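Local structure of uncharacterized protein ScGH5_18 (Streptomyces cattleya, 7LR8) at residues Ser225-Gly230 against Pro274-Glu279; Gln244-Leu249 against Val264-Val269; Ala282-Ala287 against Val301-Ser306; Leu323-Gln328 against Lys333-Ala338. The protein probably hydrolyses the beta-1,4 bond between mannose and N-acetylglucosamine in N-glycan core fragments, as a family 5 glycoside hydrolase. The protein carries 1 engineered substitution. All coordinates share one frame; numbering follows the deposited sequence.

Contact 1: Ser225-Gly230 against Pro274-Glu279; sequences SWVFNG and PHVPAE. With BMA (beta-D-mannopyranose), chain D; NAG (2-acetamido-2-deoxy-beta-D-glucopyranose), chain C.
F228 lays its CB over one face of the H275 imidazole. The CB sits 3.6 Å from the centroid of the H275 ring and 15° off the ring normal, a clear CH-pi contact. This is the tight part of the contact. H275 ND1 is covered here and has no hydrogen-bond partner in the model. Next to it V227 CG2 meets V276 CG2 at 3.9 Å, a thinner apolar touch, with the two valines slanted against each other. No hydrogen bond joins the two segments. The far side is looser: P274 is exposed, and beyond V276 the chain runs off to A278 and E279 at the surface.

The F228 ring leads away from H275. Its CG stands between the backbone N and the carbonyl carbon (chi1 54°), which swings the ring toward the sugars. Its edge is turned to them: F228 CZ is 3.4 Å from BMA O6, and NAG O5 lies near the ring plane, 3.7 Å from F228 CE1. W226 instead offers a face, with BMA O5 3.3 Å above the indole plane. W226 and F228, both within a type I turn from W226 to N229, lie beside the glycan. Here the loop after the sixth strand of the (beta/alpha)8 barrel lines the glycan pocket with W226 and F228.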
# COMPACT_ATOMS: atom_id res chain seq x y z
N SER B 225 -23.88 -0.20 11.88
CA SER B 225 -24.51 -1.30 12.61
C SER B 225 -24.24 -2.64 11.93
O SER B 225 -24.74 -2.89 10.82
CB SER B 225 -26.01 -1.07 12.73
OG SER B 225 -26.60 -2.15 13.44
N TRP B 226 -23.51 -3.52 12.61
CA TRP B 226 -23.06 -4.78 12.03
C TRP B 226 -23.26 -5.90 13.05
O TRP B 226 -22.50 -6.00 14.02
CB TRP B 226 -21.59 -4.69 11.60
CG TRP B 226 -21.46 -3.83 10.40
CD1 TRP B 226 -20.99 -2.54 10.35
CD2 TRP B 226 -21.83 -4.18 9.07
NE1 TRP B 226 -21.03 -2.08 9.05
CE2 TRP B 226 -21.56 -3.05 8.25
CE3 TRP B 226 -22.39 -5.31 8.49
CZ2 TRP B 226 -21.80 -3.06 6.88
CZ3 TRP B 226 -22.63 -5.32 7.12
CH2 TRP B 226 -22.35 -4.21 6.34
N VAL B 227 -24.26 -6.76 12.80
CA VAL B 227 -24.65 -7.76 13.79
C VAL B 227 -23.73 -8.97 13.84
O VAL B 227 -23.98 -9.88 14.63
CB VAL B 227 -26.11 -8.21 13.56
CG1 VAL B 227 -27.05 -7.02 13.73
CG2 VAL B 227 -26.30 -8.85 12.20
N PHE B 228 -22.65 -9.00 13.04
CA PHE B 228 -21.62 -10.01 13.24
C PHE B 228 -20.68 -9.65 14.39
O PHE B 228 -19.71 -10.37 14.64
CB PHE B 228 -20.81 -10.27 11.96
CG PHE B 228 -20.20 -9.04 11.33
CD1 PHE B 228 -19.32 -8.22 12.04
CD2 PHE B 228 -20.47 -8.72 10.01
CE1 PHE B 228 -18.76 -7.10 11.46
CE2 PHE B 228 -19.92 -7.60 9.43
CZ PHE B 228 -19.05 -6.79 10.14
N ASN B 229 -20.97 -8.57 15.10
CA ASN B 229 -20.15 -8.07 16.20
C ASN B 229 -20.38 -8.82 17.51
O ASN B 229 -20.01 -8.30 18.57
CB ASN B 229 -20.42 -6.58 16.40
CG ASN B 229 -21.83 -6.30 16.89
OD1 ASN B 229 -22.63 -7.22 17.13
ND2 ASN B 229 -22.15 -5.02 17.03
N GLY B 230 -21.03 -9.98 17.47
CA GLY B 230 -21.41 -10.72 18.66
C GLY B 230 -22.91 -10.74 18.89
O GLY B 230 -23.39 -11.58 19.67
N PRO B 274 -23.03 -15.68 7.48
CA PRO B 274 -24.26 -16.41 7.79
C PRO B 274 -25.03 -15.87 8.99
O PRO B 274 -26.07 -16.44 9.34
CB PRO B 274 -23.75 -17.83 8.09
CG PRO B 274 -22.26 -17.69 8.30
CD PRO B 274 -21.87 -16.27 8.17
N HIS B 275 -24.50 -14.82 9.61
CA HIS B 275 -25.18 -14.22 10.76
C HIS B 275 -26.58 -13.76 10.38
O HIS B 275 -27.52 -13.89 11.17
CB HIS B 275 -24.33 -13.07 11.29
CG HIS B 275 -22.90 -13.46 11.53
ND1 HIS B 275 -21.93 -13.33 10.56
CD2 HIS B 275 -22.30 -14.02 12.60
CE1 HIS B 275 -20.78 -13.77 11.03
NE2 HIS B 275 -20.97 -14.20 12.27
N VAL B 276 -26.73 -13.26 9.16
CA VAL B 276 -28.01 -13.14 8.49
C VAL B 276 -27.93 -13.95 7.21
O VAL B 276 -27.29 -13.54 6.24
CB VAL B 276 -28.36 -11.67 8.20
CG1 VAL B 276 -29.74 -11.58 7.53
CG2 VAL B 276 -28.31 -10.84 9.47
N PRO B 277 -28.55 -15.14 7.17
CA PRO B 277 -28.52 -15.95 5.95
C PRO B 277 -29.14 -15.18 4.79
O PRO B 277 -30.03 -14.35 4.97
CB PRO B 277 -29.38 -17.18 6.32
CG PRO B 277 -29.36 -17.23 7.80
CD PRO B 277 -29.25 -15.82 8.27
N ALA B 278 -28.65 -15.48 3.58
CA ALA B 278 -29.14 -14.79 2.40
C ALA B 278 -30.65 -14.94 2.25
O ALA B 278 -31.32 -14.00 1.79
CB ALA B 278 -28.43 -15.31 1.15
N GLU B 279 -31.21 -16.10 2.62
CA GLU B 279 -32.66 -16.29 2.51
C GLU B 279 -33.45 -15.47 3.53
O GLU B 279 -34.66 -15.34 3.38
CB GLU B 279 -33.02 -17.77 2.67
CG GLU B 279 -32.63 -18.37 4.00
CD GLU B 279 -31.34 -19.18 3.91
OE1 GLU B 279 -30.34 -18.65 3.37
OE2 GLU B 279 -31.34 -20.35 4.36
C1 BMA D . -17.49 -2.06 7.76
C2 BMA D . -17.30 -1.29 6.42
C3 BMA D . -16.46 -2.14 5.48
C4 BMA D . -17.01 -3.64 5.46
C5 BMA D . -18.36 -3.76 6.22
C6 BMA D . -18.87 -5.18 6.33
O2 BMA D . -16.65 -0.04 6.61
O3 BMA D . -15.06 -2.04 5.82
O4 BMA D . -17.18 -4.02 4.13
O5 BMA D . -18.19 -3.31 7.58
O6 BMA D . -17.88 -5.94 7.06
C1 NAG C . -14.71 -4.85 11.34
C2 NAG C . -14.17 -5.05 9.92
C3 NAG C . -14.50 -3.83 9.05
C4 NAG C . -15.98 -3.47 9.12
C5 NAG C . -16.36 -3.31 10.60
C6 NAG C . -17.82 -3.00 10.85
C7 NAG C . -12.13 -6.30 9.34
C8 NAG C . -10.64 -6.38 9.52
N2 NAG C . -12.74 -5.28 9.97
O1 NAG C . -14.51 -6.02 12.06
O3 NAG C . -14.12 -4.08 7.70
O4 NAG C . -16.19 -2.27 8.39
O5 NAG C . -16.10 -4.54 11.29
O6 NAG C . -18.03 -2.71 12.23
O7 NAG C . -12.75 -7.11 8.65

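Contact 2: Gln244-Leu249 against Val264-Val269; sequences QHAAYL and VWLQEV. With BMA (beta-D-mannopyranose), chain D.
A246 CB fits against the branched end of L266. It is 3.8 Å from L266 CD2 and 4.0 Å from L266 CD1, so both methyls of the leucine meet the small helix residue. V269 CG2 comes up beside them, a looser 4.5 Å from A246 CB. The contact is wholly apolar and buried. L266 CG is anti to its backbone N (chi1 179°), and this carries the isobutyl group out to the helix.

In the next shell, V292 of helix 281-293 touches both A246 and L266. V223 and S225 of the neighbouring strand 221-225 also pack on L266. L266 is the centre of an inverse gamma turn, so the strand is not regular here. L266 and V269, three residues apart, both have their CB directed at the helix.

Further out, E268 serves the sugar instead of the helix. E268 OE2 is 3.0 Å from BMA O2, within hydrogen-bonding distance. E268 OE1 lies 3.3 Å from BMA C1. R54 forms a salt bridge with OE2 and W226 NE1 bonds OE1, so both carboxylate oxygens are fixed from the protein side. The reach of OE1 to C1 is consistent with the nucleophile position of family 5 enzymes. Helix 240-253 packed outside, with a glutamate at the end of the seventh strand inside, is the layout of a (beta/alpha)8 glycosidase barrel.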
# COMPACT_ATOMS: atom_id res chain seq x y z
N GLN B 244 -33.02 -5.19 16.13
CA GLN B 244 -33.06 -3.86 16.72
C GLN B 244 -31.67 -3.27 16.92
O GLN B 244 -31.55 -2.18 17.49
CB GLN B 244 -33.81 -3.92 18.06
CG GLN B 244 -35.31 -4.24 17.94
CD GLN B 244 -36.14 -3.01 17.60
OE1 GLN B 244 -35.68 -1.88 17.77
NE2 GLN B 244 -37.36 -3.23 17.14
N HIS B 245 -30.62 -3.95 16.46
CA HIS B 245 -29.28 -3.49 16.78
C HIS B 245 -29.02 -2.10 16.23
O HIS B 245 -28.40 -1.26 16.90
CB HIS B 245 -28.24 -4.50 16.27
CG HIS B 245 -26.84 -4.12 16.62
ND1 HIS B 245 -26.07 -3.26 15.86
CD2 HIS B 245 -26.08 -4.43 17.70
CE1 HIS B 245 -24.90 -3.09 16.43
NE2 HIS B 245 -24.88 -3.78 17.56
N ALA B 246 -29.49 -1.82 15.01
CA ALA B 246 -29.22 -0.51 14.43
C ALA B 246 -29.99 0.60 15.16
O ALA B 246 -29.44 1.68 15.40
CB ALA B 246 -29.54 -0.51 12.94
N ALA B 247 -31.26 0.35 15.51
CA ALA B 247 -32.01 1.31 16.31
C ALA B 247 -31.36 1.51 17.67
O ALA B 247 -31.37 2.62 18.22
CB ALA B 247 -33.46 0.83 16.48
N TYR B 248 -30.79 0.45 18.25
CA TYR B 248 -30.06 0.59 19.50
C TYR B 248 -28.90 1.56 19.38
O TYR B 248 -28.70 2.42 20.24
CB TYR B 248 -29.54 -0.77 19.94
CG TYR B 248 -28.58 -0.72 21.11
CD1 TYR B 248 -28.96 -0.14 22.32
CD2 TYR B 248 -27.33 -1.30 21.03
CE1 TYR B 248 -28.09 -0.12 23.40
CE2 TYR B 248 -26.46 -1.29 22.11
CZ TYR B 248 -26.85 -0.70 23.29
OH TYR B 248 -25.98 -0.69 24.36
N LEU B 249 -28.07 1.40 18.34
CA LEU B 249 -26.93 2.29 18.21
C LEU B 249 -27.39 3.73 18.03
O LEU B 249 -26.77 4.66 18.56
CB LEU B 249 -26.04 1.86 17.03
CG LEU B 249 -25.10 0.68 17.24
CD1 LEU B 249 -24.24 0.52 15.99
CD2 LEU B 249 -24.23 0.87 18.48
N VAL B 264 -28.69 11.60 14.17
CA VAL B 264 -27.86 10.40 14.14
C VAL B 264 -28.01 9.76 12.77
O VAL B 264 -29.12 9.44 12.34
CB VAL B 264 -28.25 9.40 15.25
CG1 VAL B 264 -27.29 8.21 15.24
CG2 VAL B 264 -28.24 10.08 16.61
N TRP B 265 -26.88 9.57 12.08
CA TRP B 265 -26.86 9.01 10.73
C TRP B 265 -26.49 7.53 10.82
O TRP B 265 -25.36 7.19 11.18
CB TRP B 265 -25.87 9.79 9.86
CG TRP B 265 -25.80 9.37 8.41
CD1 TRP B 265 -26.51 8.37 7.80
CD2 TRP B 265 -24.99 9.96 7.39
NE1 TRP B 265 -26.18 8.30 6.46
CE2 TRP B 265 -25.24 9.26 6.20
CE3 TRP B 265 -24.04 11.00 7.38
CZ2 TRP B 265 -24.60 9.59 5.00
CZ3 TRP B 265 -23.42 11.32 6.20
CH2 TRP B 265 -23.69 10.61 5.02
N LEU B 266 -27.44 6.65 10.52
CA LEU B 266 -27.11 5.23 10.37
C LEU B 266 -26.42 5.08 9.02
O LEU B 266 -27.04 4.83 7.99
CB LEU B 266 -28.36 4.37 10.46
CG LEU B 266 -28.11 2.88 10.29
CD1 LEU B 266 -27.23 2.34 11.42
CD2 LEU B 266 -29.46 2.16 10.25
N GLN B 267 -25.10 5.30 9.02
CA GLN B 267 -24.33 5.44 7.80
C GLN B 267 -23.88 4.11 7.22
O GLN B 267 -23.47 4.07 6.05
CB GLN B 267 -23.10 6.33 8.08
CG GLN B 267 -22.46 6.90 6.86
CD GLN B 267 -21.18 7.63 7.20
OE1 GLN B 267 -20.34 7.10 7.93
NE2 GLN B 267 -21.02 8.84 6.69
N GLU B 268 -23.95 3.03 8.00
CA GLU B 268 -23.81 1.67 7.49
C GLU B 268 -24.77 0.76 8.21
O GLU B 268 -24.89 0.81 9.44
CB GLU B 268 -22.40 1.10 7.68
CG GLU B 268 -21.35 1.79 6.87
CD GLU B 268 -19.96 1.27 7.18
OE1 GLU B 268 -19.85 0.22 7.87
OE2 GLU B 268 -18.99 1.91 6.73
N VAL B 269 -25.45 -0.08 7.44
CA VAL B 269 -26.23 -1.19 7.97
C VAL B 269 -26.29 -2.21 6.84
O VAL B 269 -26.52 -1.85 5.68
CB VAL B 269 -27.63 -0.77 8.45
CG1 VAL B 269 -28.39 0.01 7.37
CG2 VAL B 269 -28.43 -2.03 8.89
C1 BMA D . -17.49 -2.06 7.76
C2 BMA D . -17.30 -1.29 6.42
C3 BMA D . -16.46 -2.14 5.48
C4 BMA D . -17.01 -3.64 5.46
C5 BMA D . -18.36 -3.76 6.22
C6 BMA D . -18.87 -5.18 6.33
O2 BMA D . -16.65 -0.04 6.61
O3 BMA D . -15.06 -2.04 5.82
O4 BMA D . -17.18 -4.02 4.13
O5 BMA D . -18.19 -3.31 7.58
O6 BMA D . -17.88 -5.94 7.06

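Contact 3: Ala282-Ala287 against Val301-Ser306; sequences AEFATA and VTWWCS. With BMA (beta-D-mannopyranose), chain D.
The beta-alpha-beta unit of strand 264-269, helix 281-293 and strand 298-304 is closed here by one tryptophan that reaches from the last strand to the helix. A285 and W303 make the main contact. W303 CH2, at the far corner of the indole, comes to 3.4 Å from A285 CB and 3.6 Å from A285 CA. The methyl meets the ring obliquely. The fit is tight, and the six-membered ring comes right up to the helix backbone at A285. F284 adds a looser, oblique touch, with its CE2 4.4 Å from W303 CH2. W303 CG is anti to the backbone N (chi1 -160°), and the indole thus projects outward from the barrel. V339 of helix 334-349 touches both A285 and W303, and L325 also packs on W303, so the indole is buried among several elements.

The next residue has a different task. W304 presents one indole face to the mannose, with BMA C3 3.8 Å above the plane. C305 CB lies 3.4 Å above the plane on the opposite face. The peptide bond between W304 and C305 is cis. W303 packs on the helical layer while W304 faces the sugar. A tryptophan followed by a cis peptide at the end of the eighth strand is consistent with the active site of (beta/alpha)8 glycosidases such as family 5, where this feature is common.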
# COMPACT_ATOMS: atom_id res chain seq x y z
N ALA B 282 -33.86 -10.30 3.21
CA ALA B 282 -34.96 -9.38 2.92
C ALA B 282 -35.79 -9.10 4.17
O ALA B 282 -36.08 -7.93 4.49
CB ALA B 282 -35.86 -9.93 1.81
N GLU B 283 -36.18 -10.16 4.89
CA GLU B 283 -36.92 -9.98 6.13
C GLU B 283 -36.12 -9.18 7.14
O GLU B 283 -36.68 -8.34 7.87
CB GLU B 283 -37.28 -11.33 6.74
CG GLU B 283 -38.50 -11.98 6.16
CD GLU B 283 -38.73 -13.34 6.78
OE1 GLU B 283 -39.09 -13.39 7.98
OE2 GLU B 283 -38.53 -14.34 6.08
N PHE B 284 -34.81 -9.43 7.22
CA PHE B 284 -33.98 -8.73 8.18
C PHE B 284 -33.89 -7.25 7.85
O PHE B 284 -33.91 -6.40 8.74
CB PHE B 284 -32.59 -9.36 8.23
CG PHE B 284 -31.56 -8.52 8.92
CD1 PHE B 284 -31.42 -8.55 10.30
CD2 PHE B 284 -30.73 -7.68 8.18
CE1 PHE B 284 -30.46 -7.75 10.93
CE2 PHE B 284 -29.78 -6.89 8.81
CZ PHE B 284 -29.65 -6.94 10.19
N ALA B 285 -33.76 -6.92 6.56
CA ALA B 285 -33.64 -5.53 6.15
C ALA B 285 -34.91 -4.77 6.49
O ALA B 285 -34.85 -3.66 7.03
CB ALA B 285 -33.34 -5.44 4.65
N THR B 286 -36.08 -5.36 6.19
CA THR B 286 -37.36 -4.75 6.53
C THR B 286 -37.48 -4.51 8.03
O THR B 286 -37.81 -3.41 8.47
CB THR B 286 -38.51 -5.64 6.03
OG1 THR B 286 -38.46 -5.72 4.60
CG2 THR B 286 -39.89 -5.08 6.45
N ALA B 287 -37.17 -5.54 8.83
CA ALA B 287 -37.29 -5.40 10.27
C ALA B 287 -36.35 -4.33 10.80
O ALA B 287 -36.73 -3.52 11.65
CB ALA B 287 -36.99 -6.74 10.96
N VAL B 301 -30.62 6.55 6.48
CA VAL B 301 -30.26 5.14 6.49
C VAL B 301 -29.48 4.87 5.22
O VAL B 301 -29.98 5.10 4.11
CB VAL B 301 -31.49 4.23 6.55
CG1 VAL B 301 -31.06 2.76 6.49
CG2 VAL B 301 -32.32 4.51 7.80
N THR B 302 -28.25 4.37 5.37
CA THR B 302 -27.37 4.16 4.22
C THR B 302 -26.94 2.70 4.23
O THR B 302 -26.15 2.28 5.08
CB THR B 302 -26.18 5.12 4.27
OG1 THR B 302 -26.67 6.46 4.50
CG2 THR B 302 -25.42 5.09 2.96
N TRP B 303 -27.50 1.91 3.31
CA TRP B 303 -27.27 0.48 3.29
C TRP B 303 -25.88 0.16 2.76
O TRP B 303 -25.41 0.78 1.81
CB TRP B 303 -28.33 -0.23 2.44
CG TRP B 303 -28.41 -1.67 2.77
CD1 TRP B 303 -27.70 -2.69 2.20
CD2 TRP B 303 -29.19 -2.26 3.81
NE1 TRP B 303 -28.02 -3.89 2.81
CE2 TRP B 303 -28.93 -3.64 3.81
CE3 TRP B 303 -30.10 -1.75 4.75
CZ2 TRP B 303 -29.53 -4.52 4.70
CZ3 TRP B 303 -30.70 -2.63 5.64
CH2 TRP B 303 -30.41 -3.98 5.61
N TRP B 304 -25.22 -0.81 3.40
CA TRP B 304 -23.98 -1.39 2.88
C TRP B 304 -24.33 -2.73 2.28
O TRP B 304 -24.63 -3.67 3.02
CB TRP B 304 -22.93 -1.59 3.97
CG TRP B 304 -21.62 -2.02 3.37
CD1 TRP B 304 -21.31 -3.25 2.85
CD2 TRP B 304 -20.46 -1.19 3.16
NE1 TRP B 304 -20.03 -3.24 2.34
CE2 TRP B 304 -19.49 -1.99 2.53
CE3 TRP B 304 -20.15 0.14 3.46
CZ2 TRP B 304 -18.24 -1.49 2.17
CZ3 TRP B 304 -18.91 0.62 3.12
CH2 TRP B 304 -17.97 -0.19 2.49
N CYS B 305 -24.26 -2.86 0.95
CA CYS B 305 -23.74 -1.86 0.03
C CYS B 305 -24.56 -1.91 -1.25
O CYS B 305 -25.52 -2.69 -1.35
CB CYS B 305 -22.26 -2.13 -0.26
SG CYS B 305 -21.92 -3.85 -0.71
N SER B 306 -24.19 -1.10 -2.24
CA SER B 306 -25.00 -1.04 -3.46
C SER B 306 -24.88 -2.33 -4.25
O SER B 306 -25.90 -2.92 -4.66
CB SER B 306 -24.57 0.17 -4.29
OG SER B 306 -23.24 0.05 -4.76
C1 BMA D . -17.49 -2.06 7.76
C2 BMA D . -17.30 -1.29 6.42
C3 BMA D . -16.46 -2.14 5.48
C4 BMA D . -17.01 -3.64 5.46
C5 BMA D . -18.36 -3.76 6.22
C6 BMA D . -18.87 -5.18 6.33
O2 BMA D . -16.65 -0.04 6.61
O3 BMA D . -15.06 -2.04 5.82
O4 BMA D . -17.18 -4.02 4.13
O5 BMA D . -18.19 -3.31 7.58
O6 BMA D . -17.88 -5.94 7.06

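Contact 4: Leu323-Gln328 against Lys333-Ala338; sequences LGLLTQ and KPAGRA
This is a loop-to-helix contact at the N terminus of helix 334-349, the last helix of the (beta/alpha)8 barrel. The loop after strand 298-304 folds against the start of that helix, and K333, its N-cap residue, holds the two together at both ends of its length. K333 N donates to L325 O at 3.0 Å, a fairly straight bond with 163° at the hydrogen. Its ammonium end turns to G324, the residue before L325: K333 NZ donates to G324 O at 2.8 Å. The lysine chain is bent at chi3 (66°), which brings the amine back over the loop. D308 OD1 makes a salt bridge with NZ and also accepts from G324 N. One carboxylate therefore positions both the lysine and the loop.

The aliphatic part of the lysine is used as well. T327 CG2 packs on K333 CG at 3.6 Å, while T327 OG1 is bonded to D329 and to R331 N.

On the other flank the backbones come very close, with L325 CA and G336 CA 4.1 Å apart. G336 has no side chain to intervene. L325 CB lies 3.7 Å from G336 CA, and L325 CD2 reaches A335 CB at 4.0 Å. L323 touches the bound mannose, so the loop runs from the sugar pocket to the helix. L325 O, already bonded to K333 N, has a CA-H...O contact with G336 CA at 3.6 Å.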
# COMPACT_ATOMS: atom_id res chain seq x y z
N LEU B 323 -22.92 -8.61 0.16
CA LEU B 323 -23.55 -7.52 0.90
C LEU B 323 -24.36 -6.57 0.01
O LEU B 323 -25.00 -5.66 0.53
CB LEU B 323 -22.49 -6.72 1.67
CG LEU B 323 -22.01 -7.48 2.91
CD1 LEU B 323 -20.94 -6.74 3.69
CD2 LEU B 323 -23.20 -7.80 3.81
N GLY B 324 -24.36 -6.76 -1.31
CA GLY B 324 -25.04 -5.81 -2.18
C GLY B 324 -26.55 -5.94 -2.13
O GLY B 324 -27.10 -7.00 -1.81
N LEU B 325 -27.22 -4.83 -2.42
CA LEU B 325 -28.64 -4.86 -2.76
C LEU B 325 -28.84 -5.24 -4.21
O LEU B 325 -29.95 -5.64 -4.59
CB LEU B 325 -29.27 -3.49 -2.49
CG LEU B 325 -29.24 -3.00 -1.04
CD1 LEU B 325 -29.86 -1.61 -0.93
CD2 LEU B 325 -29.93 -4.00 -0.11
N LEU B 326 -27.79 -5.11 -5.02
CA LEU B 326 -27.79 -5.45 -6.43
C LEU B 326 -26.66 -6.43 -6.71
O LEU B 326 -25.61 -6.40 -6.05
CB LEU B 326 -27.62 -4.18 -7.29
CG LEU B 326 -28.78 -3.20 -7.14
CD1 LEU B 326 -28.28 -1.76 -7.04
CD2 LEU B 326 -29.74 -3.37 -8.30
N THR B 327 -26.86 -7.30 -7.70
CA THR B 327 -25.83 -8.24 -8.09
C THR B 327 -24.72 -7.53 -8.88
O THR B 327 -24.79 -6.33 -9.18
CB THR B 327 -26.41 -9.36 -8.95
OG1 THR B 327 -26.84 -8.82 -10.20
CG2 THR B 327 -27.58 -10.04 -8.25
N GLN B 328 -23.70 -8.31 -9.21
CA GLN B 328 -22.60 -7.83 -10.05
C GLN B 328 -23.09 -7.33 -11.40
O GLN B 328 -22.56 -6.36 -11.94
CB GLN B 328 -21.58 -8.95 -10.24
CG GLN B 328 -20.48 -8.87 -9.24
CD GLN B 328 -19.51 -7.79 -9.60
OE1 GLN B 328 -18.98 -7.76 -10.71
NE2 GLN B 328 -19.27 -6.87 -8.66
N LYS B 333 -31.61 -7.75 -5.96
CA LYS B 333 -31.62 -8.89 -5.06
C LYS B 333 -32.82 -8.79 -4.12
O LYS B 333 -33.40 -7.71 -3.97
CB LYS B 333 -30.32 -8.94 -4.26
CG LYS B 333 -29.08 -9.14 -5.11
CD LYS B 333 -27.79 -8.93 -4.30
CE LYS B 333 -27.62 -9.98 -3.22
NZ LYS B 333 -26.47 -9.70 -2.30
N PRO B 334 -33.20 -9.89 -3.47
CA PRO B 334 -34.34 -9.82 -2.53
C PRO B 334 -34.22 -8.70 -1.51
O PRO B 334 -35.21 -8.01 -1.25
CB PRO B 334 -34.32 -11.21 -1.88
CG PRO B 334 -33.83 -12.10 -2.98
CD PRO B 334 -32.74 -11.28 -3.65
N ALA B 335 -33.04 -8.47 -0.93
CA ALA B 335 -32.94 -7.38 0.04
C ALA B 335 -33.03 -6.02 -0.63
O ALA B 335 -33.48 -5.06 0.00
CB ALA B 335 -31.64 -7.48 0.84
N GLY B 336 -32.57 -5.91 -1.87
CA GLY B 336 -32.76 -4.66 -2.60
C GLY B 336 -34.22 -4.34 -2.83
O GLY B 336 -34.65 -3.19 -2.72
N ARG B 337 -35.02 -5.36 -3.16
CA ARG B 337 -36.46 -5.14 -3.27
C ARG B 337 -37.05 -4.73 -1.93
O ARG B 337 -37.93 -3.86 -1.87
CB ARG B 337 -37.15 -6.40 -3.80
CG ARG B 337 -37.61 -6.31 -5.25
CD ARG B 337 -38.31 -7.59 -5.70
NE ARG B 337 -37.46 -8.76 -5.49
CZ ARG B 337 -36.52 -9.16 -6.34
NH1 ARG B 337 -36.31 -8.48 -7.47
NH2 ARG B 337 -35.78 -10.22 -6.07
N ALA B 338 -36.58 -5.33 -0.83
CA ALA B 338 -37.13 -5.04 0.48
C ALA B 338 -36.81 -3.62 0.92
O ALA B 338 -37.67 -2.90 1.44
CB ALA B 338 -36.62 -6.04 1.52

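Following the chain, contact 1 opens at the end of strand 221-225 and closes at 274-279, joining the loops after strands 221-225 and 264-269. Contact 2 is nested within it and packs helix 240-253 on strand 264-269. Contact 3 follows in series and closes the link from helix 281-293 to strand 298-304. Contact 4 closes the four-residue connection from 328 to 333, folding a loop on helix 334-349. None cross. S225 joins contacts 1 and 2 through its hydrogen bond to H245. The V269 O to W304 N bond sets the strands of contacts 2 and 3 side by side. C305 and S306 bond to 323-328. W226, F228, E268, W304 and L323 line the glycan pocket.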